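Local coordinates for protein polyhedrin (Uranotaenia sapphirina cypovirus, PDB 4ZQX) that forms the crystalline matrix of cypovirus polyhedra, the protein crystals that enclose and protect virus particles, and binds ATP, at residues 32-35 against 39-42. Sequence-based numbering, arbitrary orientation.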
ATOM      1  N   VAL A  32      12.577  -5.987 -13.437  1.00 29.91           N
ATOM      2  CA  VAL A  32      13.824  -6.614 -13.024  1.00 29.67           C
ATOM      3  C   VAL A  32      14.935  -5.583 -12.932  1.00 30.21           C
ATOM      4  O   VAL A  32      15.241  -4.888 -13.922  1.00 31.73           O
ATOM      5  CB  VAL A  32      14.273  -7.685 -14.038  1.00 31.62           C
ATOM      6  CG1 VAL A  32      15.574  -8.380 -13.578  1.00 33.21           C
ATOM      7  CG2 VAL A  32      13.153  -8.693 -14.288  1.00 33.30           C
ATOM      8  N   ALA A  33      15.547  -5.507 -11.754  1.00 29.83           N
ATOM      9  CA  ALA A  33      16.744  -4.703 -11.535  1.00 30.14           C
ATOM     10  C   ALA A  33      17.959  -5.623 -11.552  1.00 30.54           C
ATOM     11  O   ALA A  33      17.967  -6.638 -10.879  1.00 31.30           O
ATOM     12  CB  ALA A  33      16.658  -3.977 -10.181  1.00 31.39           C
ATOM     13  N   GLU A  34      18.975  -5.264 -12.327  1.00 29.25           N
ATOM     14  CA  GLU A  34      20.216  -6.035 -12.392  1.00 30.78           C
ATOM     15  C   GLU A  34      21.350  -5.151 -11.860  1.00 30.86           C
ATOM     16  O   GLU A  34      21.449  -3.976 -12.209  1.00 32.03           O
ATOM     17  CB  GLU A  34      20.500  -6.516 -13.827  1.00 35.33           C
ATOM     18  CG  GLU A  34      21.736  -7.443 -13.928  1.00 40.24           C
ATOM     19  CD  GLU A  34      21.948  -8.102 -15.301  1.00 44.16           C
ATOM     20  OE1 GLU A  34      23.125  -8.369 -15.639  1.00 47.77           O
ATOM     21  OE2 GLU A  34      20.966  -8.379 -16.032  1.00 44.33           O
ATOM     22  N   TYR A  35      22.191  -5.731 -11.010  1.00 29.70           N
ATOM     23  CA  TYR A  35      23.235  -4.995 -10.303  1.00 28.80           C
ATOM     24  C   TYR A  35      24.622  -5.361 -10.852  1.00 30.07           C
ATOM     25  O   TYR A  35      24.755  -6.295 -11.641  1.00 30.35           O
ATOM     26  CB  TYR A  35      23.099  -5.288  -8.798  1.00 31.22           C
ATOM     27  CG  TYR A  35      21.719  -4.922  -8.290  1.00 29.66           C
ATOM     28  CD1 TYR A  35      21.441  -3.638  -7.830  1.00 28.94           C
ATOM     29  CD2 TYR A  35      20.680  -5.840  -8.307  1.00 32.78           C
ATOM     30  CE1 TYR A  35      20.186  -3.291  -7.371  1.00 29.02           C
ATOM     31  CE2 TYR A  35      19.416  -5.504  -7.851  1.00 32.32           C
ATOM     32  CZ  TYR A  35      19.171  -4.231  -7.395  1.00 30.28           C
ATOM     33  OH  TYR A  35      17.918  -3.896  -6.946  1.00 32.04           O
ATOM     34  N   GLN A  39      23.631  -9.919  -9.887  1.00 31.24           N
ATOM     35  CA  GLN A  39      22.472 -10.324  -9.119  1.00 31.91           C
ATOM     36  C   GLN A  39      21.265  -9.540  -9.610  1.00 30.52           C
ATOM     37  O   GLN A  39      21.418  -8.489 -10.240  1.00 30.46           O
ATOM     38  CB  GLN A  39      22.696 -10.183  -7.606  1.00 34.67           C
ATOM     39  CG  GLN A  39      22.953  -8.814  -7.109  1.00 39.33           C
ATOM     40  CD  GLN A  39      24.425  -8.419  -7.157  1.00 41.19           C
ATOM     41  OE1 GLN A  39      25.024  -8.341  -8.211  1.00 38.18           O
ATOM     42  NE2 GLN A  39      24.988  -8.134  -6.002  1.00 47.23           N
ATOM     43  N   CYS A  40      20.076 -10.086  -9.347  1.00 31.10           N
ATOM     44  CA  CYS A  40      18.820  -9.528  -9.838  1.00 33.14           C
ATOM     45  C   CYS A  40      17.788  -9.493  -8.737  1.00 32.30           C
ATOM     46  O   CYS A  40      17.735 -10.391  -7.876  1.00 32.76           O
ATOM     47  CB  CYS A  40      18.238 -10.376 -10.974  1.00 36.27           C
ATOM     48  SG  CYS A  40      19.243 -10.480 -12.465  1.00 40.08           S
ATOM     49  N   LYS A  41      16.966  -8.455  -8.784  1.00 31.25           N
ATOM     50  CA  LYS A  41      15.792  -8.348  -7.934  1.00 31.49           C
ATOM     51  C   LYS A  41      14.597  -8.187  -8.860  1.00 30.89           C
ATOM     52  O   LYS A  41      14.636  -7.377  -9.775  1.00 32.81           O
ATOM     53  CB  LYS A  41      15.931  -7.130  -7.025  1.00 35.32           C
ATOM     54  CG  LYS A  41      15.377  -7.298  -5.665  1.00 40.06           C
ATOM     55  CD  LYS A  41      15.873  -6.207  -4.711  1.00 39.65           C
ATOM     56  CE  LYS A  41      14.835  -5.976  -3.651  1.00 40.77           C
ATOM     57  NZ  LYS A  41      15.258  -5.007  -2.627  1.00 41.21           N
ATOM     58  N   SER A  42      13.552  -8.980  -8.657  1.00 31.44           N
ATOM     59  CA  SER A  42      12.341  -8.849  -9.480  1.00 32.96           C
ATOM     60  C   SER A  42      11.151  -8.457  -8.625  1.00 31.17           C
ATOM     61  O   SER A  42      11.045  -8.869  -7.478  1.00 29.77           O
ATOM     62  CB  SER A  42      12.022 -10.124 -10.253  1.00 36.45           C
ATOM     63  OG  SER A  42      11.709 -11.185  -9.376  1.00 39.23           O
TER
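Ala33 and Lys41 grip each other through both of their peptide groups: Ala33 N donates to Lys41 O at 2.9 Å, and Lys41 N returns the bond to Ala33 O at 2.9 Å. This reciprocal pair shows how an antiparallel register is fixed, and one further bond carries it past the regular strands, where Tyr35 N bonds to Gln39 O at 3.0 Å. The carbonyls also receive weaker CA-H...O contacts; the shortest runs from Cys40 CA to Ala33 O, 3.2 Å. Together these bonds close the end of the beta hairpin formed by strands 27-34 and 40-47, which lie next to each other inside a six-stranded antiparallel sheet, with strand 101-107 bonded along the outer side of the first and strand 207-211 along that of the second. The side chains alternate between two faces. On the face of Val32, Glu34, Cys40 and Ser42, Val32 CG1 approaches Cys40 CB in diagonal apolar packing, and the Glu34 chain, with CG anti to the backbone N (chi1 -175°), passes its CG by Cys40 SG at 4.2 Å. Helix 214-225 covers the Val32 and Ser42 end through Leu217. On the face of Ala33 and Lys41 the ring of Tyr35, just past the strand end, lies back along the hairpin, its edge toward the second strand: CD2 sits 3.4 Å from Gln39 O, while CE2 and OH both lie against Lys41 CB from the same side. Gln39 bends at chi2 (-87°), which brings its amide across Tyr35 CB, OE1 to CB 3.7 Å, with amide and ring planes 65° apart. The polar ends of Tyr35 and Lys41 reach residues 59-63: Tyr35 OH bonds to Leu60 O, and Lys41 NZ to Glu59 O and, in a salt bridge, to Asp63.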